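Iron-containing alcohol dehydrogenase (Ralstonia eutropha, PDB 3JZD) probably reduces maleylacetate to 3-oxoadipate with NADH or NADPH, as a homodimeric member of the iron-containing alcohol dehydrogenase family that binds NAD. Local coordinates at residues A[251-256]-A[318-323]; A[246-251]-A[325-330]; A[153-158]-A[222-227]; A[161-166]-A[218-223]. All blocks are in the same frame, centred on the assembly; numbering follows the deposited sequence. Where two conformers were deposited one is given.

Contact 1 of 4, residues A[251-256]-A[318-323]; sequences GSFNLP and EEDLDR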
loop_
_atom_site.group_PDB
_atom_site.type_symbol
_atom_site.label_atom_id
_atom_site.label_comp_id
_atom_site.label_asym_id
_atom_site.label_seq_id
_atom_site.Cartn_x
_atom_site.Cartn_y
_atom_site.Cartn_z
ATOM N N GLY A 251 22.886 11.333 18.024
ATOM C CA GLY A 251 24.023 10.448 18.267
ATOM C C GLY A 251 25.255 11.161 18.784
ATOM O O GLY A 251 25.931 10.646 19.636
ATOM N N SER A 252 25.545 12.349 18.289
ATOM C CA SER A 252 26.763 13.034 18.713
ATOM C C SER A 252 26.542 13.918 19.933
ATOM O O SER A 252 27.468 14.184 20.656
ATOM C CB SER A 252 27.363 13.844 17.541
ATOM O OG SER A 252 27.736 12.988 16.465
ATOM N N PHE A 253 25.328 14.357 20.187
ATOM C CA PHE A 253 25.096 15.253 21.312
ATOM C C PHE A 253 24.085 14.783 22.312
ATOM O O PHE A 253 23.752 15.533 23.227
ATOM C CB PHE A 253 24.781 16.669 20.770
ATOM C CG PHE A 253 25.851 17.161 19.858
ATOM C CD1 PHE A 253 27.021 17.664 20.372
ATOM C CD2 PHE A 253 25.742 17.011 18.494
ATOM C CE1 PHE A 253 28.048 18.059 19.533
ATOM C CE2 PHE A 253 26.742 17.402 17.666
ATOM C CZ PHE A 253 27.919 17.913 18.191
ATOM N N ASN A 254 23.596 13.562 22.139
ATOM C CA ASN A 254 22.648 12.940 23.085
ATOM C C ASN A 254 21.338 13.693 23.254
ATOM O O ASN A 254 20.754 13.697 24.324
ATOM C CB ASN A 254 23.333 12.666 24.443
ATOM C CG ASN A 254 24.306 11.485 24.375
ATOM O OD1 ASN A 254 23.911 10.371 24.063
ATOM N ND2 ASN A 254 25.576 11.734 24.677
ATOM N N LEU A 255 20.867 14.320 22.181
ATOM C CA LEU A 255 19.606 15.057 22.248
ATOM C C LEU A 255 18.441 14.075 22.152
ATOM O O LEU A 255 18.559 13.064 21.480
ATOM C CB LEU A 255 19.493 16.031 21.111
ATOM C CG LEU A 255 20.593 17.045 20.925
ATOM C CD1 LEU A 255 20.044 18.130 19.979
ATOM C CD2 LEU A 255 21.051 17.612 22.288
ATOM N N PRO A 256 17.321 14.355 22.853
ATOM C CA PRO A 256 16.206 13.424 22.811
ATOM C C PRO A 256 15.658 13.334 21.403
ATOM O O PRO A 256 15.495 14.352 20.711
ATOM C CB PRO A 256 15.202 14.011 23.812
ATOM C CG PRO A 256 15.628 15.424 23.995
ATOM C CD PRO A 256 17.091 15.459 23.794
ATOM N N GLU A 318 25.016 25.696 22.599
ATOM C CA GLU A 318 25.280 26.565 21.469
ATOM C C GLU A 318 26.743 26.395 20.993
ATOM O O GLU A 318 27.049 26.467 19.819
ATOM C CB GLU A 318 25.095 28.027 21.832
ATOM C CG GLU A 318 25.234 28.929 20.597
ATOM C CD GLU A 318 24.815 30.378 20.810
ATOM O OE1 GLU A 318 24.597 30.811 21.975
ATOM O OE2 GLU A 318 24.680 31.101 19.782
ATOM N N GLU A 319 27.610 26.122 21.941
ATOM C CA GLU A 319 29.030 25.967 21.703
ATOM C C GLU A 319 29.394 24.709 20.909
ATOM O O GLU A 319 30.530 24.546 20.583
ATOM C CB GLU A 319 29.770 25.929 23.059
ATOM C CG GLU A 319 29.563 27.210 23.930
ATOM C CD GLU A 319 28.310 27.235 24.816
ATOM O OE1 GLU A 319 27.472 26.305 24.752
ATOM O OE2 GLU A 319 28.178 28.219 25.590
ATOM N N ASP A 320 28.440 23.823 20.663
ATOM C CA ASP A 320 28.648 22.597 19.898
ATOM C C ASP A 320 28.119 22.669 18.458
ATOM O O ASP A 320 28.234 21.704 17.710
ATOM C CB ASP A 320 27.909 21.444 20.581
ATOM C CG ASP A 320 28.629 20.901 21.774
ATOM O OD1 ASP A 320 29.856 21.065 21.819
ATOM O OD2 ASP A 320 27.971 20.264 22.641
ATOM N N LEU A 321 27.529 23.797 18.082
ATOM C CA LEU A 321 26.940 23.941 16.774
ATOM C C LEU A 321 28.001 23.902 15.696
ATOM O O LEU A 321 27.787 23.263 14.667
ATOM C CB LEU A 321 26.081 25.214 16.692
ATOM C CG LEU A 321 24.823 25.281 17.606
ATOM C CD1 LEU A 321 24.210 26.722 17.549
ATOM C CD2 LEU A 321 23.753 24.208 17.285
ATOM N N ASP A 322 29.161 24.530 15.930
ATOM C CA ASP A 322 30.229 24.465 14.958
ATOM C C ASP A 322 30.602 22.997 14.702
ATOM O O ASP A 322 30.765 22.606 13.539
ATOM C CB ASP A 322 31.483 25.199 15.408
ATOM C CG ASP A 322 31.298 26.720 15.543
ATOM O OD1 ASP A 322 30.457 27.345 14.838
ATOM O OD2 ASP A 322 32.049 27.285 16.377
ATOM N N ARG A 323 30.756 22.195 15.763
ATOM C CA ARG A 323 31.109 20.792 15.604
ATOM C C ARG A 323 29.983 20.030 14.897
ATOM O O ARG A 323 30.228 19.193 14.037
ATOM C CB ARG A 323 31.395 20.134 16.944
ATOM C CG ARG A 323 31.729 18.637 16.845
ATOM C CD ARG A 323 31.914 17.965 18.210
ATOM N NE ARG A 323 32.997 18.570 18.968
ATOM C CZ ARG A 323 34.281 18.195 18.945
ATOM N NH1 ARG A 323 34.691 17.160 18.233
ATOM N NH2 ARG A 323 35.172 18.869 19.656
#

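Contact 2 of 4, residues A[246-251]-A[325-330]; sequences CHTLGG and ADIALA. With CA (calcium ion), chain F.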
loop_
_atom_site.group_PDB
_atom_site.type_symbol
_atom_site.label_atom_id
_atom_site.label_comp_id
_atom_site.label_asym_id
_atom_site.label_seq_id
_atom_site.Cartn_x
_atom_site.Cartn_y
_atom_site.Cartn_z
ATOM N N CYS A 246 19.206 14.737 12.150
ATOM C CA CYS A 246 18.623 14.314 13.407
ATOM C C CYS A 246 19.446 13.195 13.986
ATOM O O CYS A 246 19.657 13.164 15.191
ATOM C CB CYS A 246 17.130 13.969 13.275
ATOM S SG CYS A 246 16.114 15.464 13.030
ATOM N N HIS A 247 19.991 12.334 13.128
ATOM C CA HIS A 247 20.864 11.266 13.588
ATOM C C HIS A 247 22.155 11.856 14.165
ATOM O O HIS A 247 22.599 11.469 15.250
ATOM C CB HIS A 247 21.140 10.247 12.473
ATOM C CG HIS A 247 21.968 9.076 12.917
ATOM N ND1 HIS A 247 23.348 9.120 12.992
ATOM C CD2 HIS A 247 21.609 7.830 13.311
ATOM C CE1 HIS A 247 23.800 7.957 13.437
ATOM N NE2 HIS A 247 22.766 7.156 13.632
ATOM N N THR A 248 22.763 12.790 13.450
ATOM C CA THR A 248 23.928 13.503 13.954
ATOM C C THR A 248 23.672 14.140 15.354
ATOM O O THR A 248 24.379 13.844 16.301
ATOM C CB THR A 248 24.356 14.580 12.977
ATOM O OG1 THR A 248 24.775 13.959 11.744
ATOM C CG2 THR A 248 25.502 15.451 13.571
ATOM N N LEU A 249 22.618 14.941 15.495
ATOM C CA LEU A 249 22.351 15.594 16.761
ATOM C C LEU A 249 22.094 14.587 17.896
ATOM O O LEU A 249 22.667 14.699 18.965
ATOM C CB LEU A 249 21.201 16.605 16.620
ATOM C CG LEU A 249 21.493 17.799 15.707
ATOM C CD1 LEU A 249 20.217 18.654 15.453
ATOM C CD2 LEU A 249 22.629 18.647 16.328
ATOM N N GLY A 250 21.241 13.602 17.627
ATOM C CA GLY A 250 20.895 12.579 18.581
ATOM C C GLY A 250 22.073 11.743 18.996
ATOM O O GLY A 250 22.276 11.528 20.181
ATOM N N GLY A 251 22.886 11.333 18.024
ATOM C CA GLY A 251 24.023 10.448 18.267
ATOM C C GLY A 251 25.255 11.161 18.784
ATOM O O GLY A 251 25.931 10.646 19.636
ATOM N N ALA A 325 27.957 21.182 12.697
ATOM C CA ALA A 325 27.988 21.466 11.271
ATOM C C ALA A 325 29.116 20.623 10.597
ATOM O O ALA A 325 28.932 20.101 9.490
ATOM C CB ALA A 325 28.172 22.934 10.989
ATOM N N ASP A 326 30.256 20.473 11.249
ATOM C CA ASP A 326 31.333 19.627 10.676
ATOM C C ASP A 326 30.880 18.187 10.494
ATOM O O ASP A 326 31.075 17.628 9.418
ATOM C CB ASP A 326 32.594 19.648 11.502
ATOM C CG ASP A 326 33.273 21.023 11.522
ATOM O OD1 ASP A 326 33.333 21.727 10.484
ATOM O OD2 ASP A 326 33.756 21.403 12.598
ATOM N N ILE A 327 30.276 17.605 11.526
ATOM C CA ILE A 327 29.793 16.230 11.491
ATOM C C ILE A 327 28.716 16.103 10.400
ATOM O O ILE A 327 28.711 15.111 9.686
ATOM C CB ILE A 327 29.181 15.786 12.827
ATOM C CG1 ILE A 327 30.197 15.845 13.978
ATOM C CG2 ILE A 327 28.639 14.363 12.740
ATOM C CD1 ILE A 327 29.552 15.789 15.418
ATOM N N ALA A 328 27.849 17.106 10.237
ATOM C CA ALA A 328 26.796 17.075 9.191
ATOM C C ALA A 328 27.396 16.975 7.808
ATOM O O ALA A 328 26.750 16.490 6.906
ATOM C CB ALA A 328 25.843 18.361 9.233
ATOM N N LEU A 329 28.624 17.450 7.645
ATOM C CA LEU A 329 29.288 17.453 6.346
ATOM C C LEU A 329 30.223 16.267 6.145
ATOM O O LEU A 329 30.759 16.094 5.089
ATOM C CB LEU A 329 30.096 18.743 6.216
ATOM C CG LEU A 329 29.429 20.082 5.891
ATOM C CD1 LEU A 329 28.073 20.296 6.531
ATOM C CD2 LEU A 329 30.423 21.195 6.294
ATOM N N ALA A 330 30.402 15.432 7.164
ATOM C CA ALA A 330 31.419 14.345 7.078
ATOM C C ALA A 330 31.155 13.155 6.152
ATOM O O ALA A 330 32.059 12.665 5.514
ATOM C CB ALA A 330 31.725 13.803 8.491
HETATM CA CA CA F . 34.686 23.427 11.634
HETATM O O HOH W 1 32.631 24.398 12.281
HETATM O O HOH W 2 34.607 23.558 14.014
#

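Contact 3 of 4, residues A[153-158]-A[222-227]; sequences VIYDPA and QCLYGA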
loop_
_atom_site.group_PDB
_atom_site.type_symbol
_atom_site.label_atom_id
_atom_site.label_comp_id
_atom_site.label_asym_id
_atom_site.label_seq_id
_atom_site.Cartn_x
_atom_site.Cartn_y
_atom_site.Cartn_z
ATOM N N VAL A 153 1.901 -6.326 13.314
ATOM C CA VAL A 153 1.823 -5.105 14.086
ATOM C C VAL A 153 0.372 -5.038 14.571
ATOM O O VAL A 153 -0.550 -5.323 13.816
ATOM C CB VAL A 153 2.110 -3.916 13.221
ATOM C CG1 VAL A 153 2.008 -2.634 14.019
ATOM C CG2 VAL A 153 3.506 -4.063 12.522
ATOM N N ILE A 154 0.194 -4.736 15.851
ATOM C CA ILE A 154 -1.084 -4.600 16.459
ATOM C C ILE A 154 -1.160 -3.171 16.919
ATOM O O ILE A 154 -0.411 -2.767 17.836
ATOM C CB ILE A 154 -1.232 -5.534 17.684
ATOM C CG1 ILE A 154 -1.137 -6.985 17.233
ATOM C CG2 ILE A 154 -2.529 -5.217 18.453
ATOM C CD1 ILE A 154 -1.191 -8.008 18.398
ATOM N N TYR A 155 -2.011 -2.385 16.263
ATOM C CA TYR A 155 -2.158 -0.979 16.621
ATOM C C TYR A 155 -3.384 -0.822 17.470
ATOM O O TYR A 155 -4.491 -1.010 16.958
ATOM C CB TYR A 155 -2.332 -0.081 15.394
ATOM C CG TYR A 155 -1.086 0.192 14.635
ATOM C CD1 TYR A 155 -0.068 0.940 15.210
ATOM C CD2 TYR A 155 -0.949 -0.233 13.307
ATOM C CE1 TYR A 155 1.077 1.240 14.512
ATOM C CE2 TYR A 155 0.184 0.034 12.594
ATOM C CZ TYR A 155 1.202 0.799 13.219
ATOM O OH TYR A 155 2.345 1.085 12.547
ATOM N N ASP A 156 -3.198 -0.463 18.743
ATOM C CA ASP A 156 -4.296 -0.303 19.694
ATOM C C ASP A 156 -4.198 1.114 20.263
ATOM O O ASP A 156 -3.347 1.389 21.097
ATOM C CB ASP A 156 -4.203 -1.346 20.839
ATOM C CG ASP A 156 -5.429 -1.380 21.695
ATOM O OD1 ASP A 156 -6.218 -0.431 21.623
ATOM O OD2 ASP A 156 -5.634 -2.368 22.417
ATOM N N PRO A 157 -5.057 2.026 19.787
ATOM C CA PRO A 157 -5.042 3.384 20.278
ATOM C C PRO A 157 -5.272 3.502 21.790
ATOM O O PRO A 157 -4.897 4.508 22.369
ATOM C CB PRO A 157 -6.185 4.028 19.528
ATOM C CG PRO A 157 -7.070 2.905 19.202
ATOM C CD PRO A 157 -6.166 1.805 18.851
ATOM N N ALA A 158 -5.883 2.509 22.420
ATOM C CA ALA A 158 -6.048 2.519 23.886
ATOM C C ALA A 158 -4.692 2.532 24.598
ATOM O O ALA A 158 -4.573 3.061 25.692
ATOM C CB ALA A 158 -6.828 1.338 24.317
ATOM N N GLN A 222 -6.580 8.153 14.683
ATOM C CA GLN A 222 -6.140 8.932 13.555
ATOM C C GLN A 222 -4.604 9.140 13.581
ATOM O O GLN A 222 -3.950 8.998 12.533
ATOM C CB GLN A 222 -6.885 10.252 13.579
ATOM C CG GLN A 222 -6.525 11.162 12.478
ATOM C CD GLN A 222 -7.420 12.400 12.440
ATOM O OE1 GLN A 222 -7.858 12.790 11.371
ATOM N NE2 GLN A 222 -7.708 12.999 13.608
ATOM N N CYS A 223 -4.025 9.406 14.759
ATOM C CA CYS A 223 -2.551 9.523 14.842
ATOM C C CYS A 223 -1.817 8.207 14.586
ATOM O O CYS A 223 -0.822 8.150 13.904
ATOM C CB CYS A 223 -2.104 10.089 16.196
ATOM S SG CYS A 223 -2.632 11.790 16.457
ATOM N N LEU A 224 -2.347 7.127 15.112
ATOM C CA LEU A 224 -1.681 5.845 14.968
ATOM C C LEU A 224 -1.722 5.443 13.489
ATOM O O LEU A 224 -0.738 4.943 12.932
ATOM C CB LEU A 224 -2.350 4.854 15.914
ATOM C CG LEU A 224 -1.579 3.749 16.578
ATOM C CD1 LEU A 224 -0.182 4.188 17.036
ATOM C CD2 LEU A 224 -2.409 3.173 17.754
ATOM N N TYR A 225 -2.856 5.674 12.844
ATOM C CA TYR A 225 -2.992 5.417 11.400
ATOM C C TYR A 225 -1.974 6.243 10.582
ATOM O O TYR A 225 -1.303 5.730 9.690
ATOM C CB TYR A 225 -4.411 5.789 11.003
ATOM C CG TYR A 225 -4.660 5.848 9.521
ATOM C CD1 TYR A 225 -4.568 4.713 8.725
ATOM C CD2 TYR A 225 -5.070 7.023 8.930
ATOM C CE1 TYR A 225 -4.811 4.783 7.367
ATOM C CE2 TYR A 225 -5.326 7.090 7.592
ATOM C CZ TYR A 225 -5.186 5.972 6.822
ATOM O OH TYR A 225 -5.487 6.098 5.499
ATOM N N GLY A 226 -1.867 7.524 10.912
ATOM C CA GLY A 226 -0.872 8.419 10.303
ATOM C C GLY A 226 0.540 7.926 10.521
ATOM O O GLY A 226 1.372 7.948 9.618
ATOM N N ALA A 227 0.798 7.425 11.723
ATOM C CA ALA A 227 2.118 6.930 12.071
ATOM C C ALA A 227 2.454 5.706 11.242
ATOM O O ALA A 227 3.623 5.506 10.818
ATOM C CB ALA A 227 2.176 6.619 13.598
#

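Contact 4 of 4, residues A[161-166]-A[218-223]; sequences VGLPRG and DARSQC. With NAD (nicotinamide-adenine-dinucleotide), chain E.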
loop_
_atom_site.group_PDB
_atom_site.type_symbol
_atom_site.label_atom_id
_atom_site.label_comp_id
_atom_site.label_asym_id
_atom_site.label_seq_id
_atom_site.Cartn_x
_atom_site.Cartn_y
_atom_site.Cartn_z
ATOM N N VAL A 161 -3.310 6.239 24.858
ATOM C CA VAL A 161 -4.050 7.252 25.633
ATOM C C VAL A 161 -3.138 7.932 26.678
ATOM O O VAL A 161 -3.157 9.133 26.815
ATOM C CB VAL A 161 -5.328 6.638 26.309
ATOM C CG1 VAL A 161 -5.880 7.553 27.452
ATOM C CG2 VAL A 161 -6.382 6.380 25.266
ATOM N N GLY A 162 -2.321 7.140 27.355
ATOM C CA GLY A 162 -1.407 7.644 28.345
ATOM C C GLY A 162 -0.086 8.137 27.762
ATOM O O GLY A 162 0.779 8.518 28.506
ATOM N N LEU A 163 0.090 8.135 26.441
ATOM C CA LEU A 163 1.288 8.712 25.860
ATOM C C LEU A 163 1.213 10.188 26.319
ATOM O O LEU A 163 0.238 10.856 26.056
ATOM C CB LEU A 163 1.265 8.621 24.346
ATOM C CG LEU A 163 2.520 9.112 23.611
ATOM C CD1 LEU A 163 3.717 8.303 24.032
ATOM C CD2 LEU A 163 2.308 9.000 22.110
ATOM N N PRO A 164 2.226 10.687 27.027
ATOM C CA PRO A 164 2.123 12.065 27.530
ATOM C C PRO A 164 1.910 13.089 26.443
ATOM O O PRO A 164 2.229 12.854 25.265
ATOM C CB PRO A 164 3.459 12.312 28.221
ATOM C CG PRO A 164 3.981 10.953 28.568
ATOM C CD PRO A 164 3.489 10.052 27.411
ATOM N N ARG A 165 1.357 14.222 26.866
ATOM C CA ARG A 165 1.013 15.300 25.979
ATOM C C ARG A 165 2.222 15.772 25.149
ATOM O O ARG A 165 2.068 16.106 23.986
ATOM C CB ARG A 165 0.432 16.445 26.794
ATOM C CG ARG A 165 -0.057 17.620 25.952
ATOM C CD ARG A 165 -0.669 18.721 26.816
ATOM N NE ARG A 165 -1.740 18.170 27.637
ATOM C CZ ARG A 165 -2.963 17.871 27.208
ATOM N NH1 ARG A 165 -3.314 18.094 25.959
ATOM N NH2 ARG A 165 -3.850 17.370 28.054
ATOM N N GLY A 166 3.417 15.753 25.735
ATOM C CA GLY A 166 4.597 16.186 25.019
ATOM C C GLY A 166 5.045 15.221 23.915
ATOM O O GLY A 166 5.192 15.593 22.719
ATOM N N ASP A 218 -10.774 8.206 18.972
ATOM C CA ASP A 218 -10.775 8.495 17.534
ATOM C C ASP A 218 -9.559 9.347 17.159
ATOM O O ASP A 218 -8.906 9.053 16.163
ATOM C CB ASP A 218 -12.024 9.232 17.105
ATOM C CG ASP A 218 -13.284 8.349 17.146
ATOM O OD1 ASP A 218 -13.229 7.130 16.875
ATOM O OD2 ASP A 218 -14.340 8.925 17.407
ATOM N N ALA A 219 -9.250 10.364 17.968
ATOM C CA ALA A 219 -8.064 11.186 17.729
ATOM C C ALA A 219 -6.842 10.307 17.844
ATOM O O ALA A 219 -5.937 10.410 17.044
ATOM C CB ALA A 219 -7.979 12.348 18.705
ATOM N N ARG A 220 -6.800 9.445 18.842
ATOM C CA ARG A 220 -5.670 8.552 18.963
ATOM C C ARG A 220 -5.562 7.597 17.745
ATOM O O ARG A 220 -4.456 7.338 17.278
ATOM C CB ARG A 220 -5.708 7.750 20.265
ATOM C CG ARG A 220 -5.419 8.521 21.579
ATOM C CD ARG A 220 -4.056 9.175 21.584
ATOM N NE ARG A 220 -3.714 9.737 22.887
ATOM C CZ ARG A 220 -2.515 10.238 23.193
ATOM N NH1 ARG A 220 -1.542 10.276 22.290
ATOM N NH2 ARG A 220 -2.280 10.711 24.397
ATOM N N SER A 221 -6.685 7.061 17.265
ATOM C CA SER A 221 -6.687 6.207 16.097
ATOM C C SER A 221 -6.143 6.936 14.872
ATOM O O SER A 221 -5.314 6.425 14.129
ATOM C CB SER A 221 -8.098 5.701 15.796
ATOM O OG SER A 221 -8.592 4.933 16.873
ATOM N N GLN A 222 -6.580 8.153 14.683
ATOM C CA GLN A 222 -6.140 8.932 13.555
ATOM C C GLN A 222 -4.604 9.140 13.581
ATOM O O GLN A 222 -3.950 8.998 12.533
ATOM C CB GLN A 222 -6.885 10.252 13.579
ATOM C CG GLN A 222 -6.525 11.162 12.478
ATOM C CD GLN A 222 -7.420 12.400 12.440
ATOM O OE1 GLN A 222 -7.858 12.790 11.371
ATOM N NE2 GLN A 222 -7.708 12.999 13.608
ATOM N N CYS A 223 -4.025 9.406 14.759
ATOM C CA CYS A 223 -2.551 9.523 14.842
ATOM C C CYS A 223 -1.817 8.207 14.586
ATOM O O CYS A 223 -0.822 8.150 13.904
ATOM C CB CYS A 223 -2.104 10.089 16.196
ATOM S SG CYS A 223 -2.632 11.790 16.457
HETATM P PA NAD E . 11.045 5.602 22.952
HETATM O O1A NAD E . 10.743 4.216 22.464
HETATM O O2A NAD E . 12.496 5.729 23.135
HETATM O O5B NAD E . 10.088 5.991 24.184
HETATM C C5B NAD E . 10.406 7.092 25.032
HETATM C C4B NAD E . 9.753 6.879 26.386
HETATM O O4B NAD E . 8.343 6.944 26.303
HETATM C C3B NAD E . 10.064 5.491 26.933
HETATM O O3B NAD E . 10.343 5.543 28.303
HETATM C C2B NAD E . 8.777 4.719 26.768
HETATM O O2B NAD E . 8.648 3.686 27.717
HETATM C C1B NAD E . 7.748 5.832 26.936
HETATM N N9A NAD E . 6.487 5.532 26.259
HETATM C C8A NAD E . 6.388 5.114 24.957
HETATM N N7A NAD E . 5.085 4.971 24.668
HETATM C C5A NAD E . 4.343 5.272 25.743
HETATM C C6A NAD E . 2.963 5.242 25.990
HETATM N N6A NAD E . 2.065 5.210 25.025
HETATM N N1A NAD E . 2.518 5.566 27.248
HETATM C C2A NAD E . 3.402 5.910 28.242
HETATM N N3A NAD E . 4.763 5.950 27.997
HETATM C C4A NAD E . 5.233 5.612 26.765
HETATM O O3 NAD E . 10.614 6.789 21.948
HETATM P PN NAD E . 10.365 6.679 20.361
HETATM O O1N NAD E . 10.471 8.134 19.906
HETATM O O2N NAD E . 9.177 5.844 20.093
HETATM O O5D NAD E . 11.552 5.852 19.767
HETATM C C5D NAD E . 12.724 6.490 19.354
HETATM C C4D NAD E . 13.771 5.410 19.170
HETATM O O4D NAD E . 13.338 4.590 18.113
HETATM C C3D NAD E . 15.113 5.976 18.746
HETATM O O3D NAD E . 16.103 5.072 19.129
HETATM C C2D NAD E . 14.989 6.018 17.256
HETATM O O2D NAD E . 16.241 6.098 16.621
HETATM C C1D NAD E . 14.241 4.702 17.028
HETATM N N1N NAD E . 13.562 4.683 15.722
HETATM C C2N NAD E . 13.975 3.758 14.799
HETATM C C3N NAD E . 13.366 3.691 13.554
HETATM C C7N NAD E . 13.756 2.612 12.569
HETATM O O7N NAD E . 13.096 2.521 11.343
HETATM N N7N NAD E . 14.681 1.711 12.841
HETATM C C4N NAD E . 12.322 4.581 13.258
HETATM C C5N NAD E . 11.904 5.510 14.205
HETATM C C6N NAD E . 12.522 5.536 15.457
#

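Contact 1 of 4, residues A[251-256]-A[318-323]
Phe253, near the C-terminal end of helix 241-253, packs its ring obliquely on Asp320, in the 3-10 turn before helix 321-328, and on Arg323 in that helix's first turn, a contact on the surface of the all-helical C-terminal half typical of iron-containing alcohol dehydrogenases. The facing backbones stay well apart, with 8.3 Å between the CA atoms of Phe253 and Asp320, and the ring fills that distance.

The apolar part is ring against aliphatic carbon. Phe253 CE1 meets Asp320 CB at 3.5 Å, and the ring continues to Arg323, whose CD lies 4.0 Å from Phe253 CZ. The Arg323 chain leaves with CG anti to the backbone N (chi1 178°) and bends only at chi3, which places its methylene carbons alongside the ring. Its guanidinium plane is inclined 58° to the ring, so this is no parallel stack. Met316, Ala324 and Ile327 also touch the Phe253 side chain.

The polar part is satisfied beside the ring. Asp320 OD1 forms a salt bridge with Arg317, three residues earlier, which probably offsets the carboxylate's charge, and its relation to the phenyl is one of contact alone.

Backbone turns set up both sides. After Phe253 the chain leaves helical geometry at Asn254, which takes a positive phi and turns the chain off. On the other side Leu321 N bonds to Glu318 O at 3.2 Å, in the 3-10 turn that presents Asp320. The carboxylate plane is tilted 35° from the phenyl, with Asp320 OD2 3.6 Å from Phe253 CD1.

Contact 2 of 4, residues A[246-251]-A[325-330]
Thr248 and Ile327 form the methyl-to-methyl core of the packing between helices 241-253 and 321-328 in the helical C-terminal half of the enzyme. The backbones come close here, the CA atoms of Thr248 and Ala328 lying 6.6 Å apart, an approach consistent with the small side chain of Ala328.

The touching atoms are few. Thr248 CG2 and Ile327 CG2 are 3.4 Å apart, tighter than usual for two methyl carbons, and the side chains run past each other in opposite senses. In each residue the CG2 branch stands anti to the backbone N, the torsion that sends both methyls into the gap. Thr248 CG2 also lies 3.8 Å from Ile327 CB. The threonine hydroxyl serves its own helix: OG1 is hydrogen-bonded to Lys244 O, one turn back, which helps to hold chi1 and leaves the methyl to do the packing.

Next to Ile327 in sequence, Asp326 turns its carboxylate to a calcium ion instead of to helix 241-253. It binds in bidentate fashion, with OD1 at 2.5 Å and OD2 at 2.4 Å from the calcium, and two waters, each 2.4 Å from the ion, are further ligands. The same helical turn thus offers a methyl to helix 241-253 and a carboxylate to a metal.

Among its neighbours the contact is layered: Ala325 and Ala328 back onto helix 341-353, Leu249 reaches helix 257-272 through Val264, and the far end of Ile327 continues along helix 241-253 to Ser252.

Contact 3 of 4, residues A[153-158]-A[222-227]
Pro157 and Leu224 bring their CA atoms to 6.7 Å where the chain leaves strand 152-155, a strand flanked by 8-19 and 116-120 in the parallel, Rossmann-like sheet, and passes helix 217-236 of the C-terminal half. The contact is buried and joins the two halves of the subunit.

Leu224 carries the contact. Its CG meets Tyr155 CD1 at 3.5 Å, and its CD1 lies 3.7 Å from the same ring carbon, while the backbone O of Leu224 sits over a face of the ring. A chi1 of -147°, well away from a staggered position, turns the isopropyl group between the tyrosine and the chain beyond it. Val153 CG1 lies over the opposite face, and the phenol OH bonds to Glu127, so the ring is sandwiched and its polar end held.

The first bond of the Asp156 side chain leads away from the helix. OD2 bonds to Ser24 OG, and OD1 takes Gly22 N as well as Ala158 N (3.1 Å); Ala158 N meets OD1 from above the carboxylate, 43° out of its plane, closing an Asx turn. Against the Asp156-Pro157 peptide, inside this turn, rests the other leucine methyl, Leu224 CD2, 3.5 Å from Pro157 N.

Contact 4 of 4, residues A[161-166]-A[218-223]
Arg220 NH2 is gripped by two backbone carbonyls of the loop before helix 165-182. The bond from NH2 to Leu163 O is 3.0 Å long with an N-H...O angle of 141°; it lies in the carbonyl plane on a lone pair of the oxygen, though that oxygen is 22° out of the guanidinium plane. The bond from NH2 to Val161 O is as long, 3.0 Å, but strongly bent and weak.

A bend at chi2 (-59°) brings the arginine out of helix 217-236 to the loop, so that one face of the guanidinium lies against Val161 N. Its other nitrogens have partners too: NE bonds to Pro214 O, and NH1 to the hydroxyls of Ser168 and Tyr123.

Leu163 connects this network to the cofactor. Its CB lies 3.9 Å from Arg220 NH1, and with CG anti to the backbone N its CD1 reaches the adenine, 3.5 Å from C5A of NAD.

The chemistry is consistent with a second-shell role: a buried cation, surrounded by carbonyl and hydroxyl oxygens that probably spread its charge, ties the loop to the helix and so probably helps to position the leucine that touches the adenine.

Contacts 1 and 2 share helices 241-253 and 321-328: contact 1, nested within the chain loop closed by contact 2, is the surface end of that interface, and contact 2 is partly buried. They meet where Ile327 touches Phe253 and Ser252. Contacts 3 and 4 are both buried and both use helix 217-236, their centres 9 Å apart, and Pro157 packs on Ser221 and Arg220 between them. About 30 Å separates the centres of one pair from those of the other. Contacts 1 to 3 are mainly van der Waals packing without hydrogen bonds between their segments; contact 4, beside the adenine of NAD, is held by arginine-to-carbonyl bonds, whereas calcium lies on the outer side of contact 2.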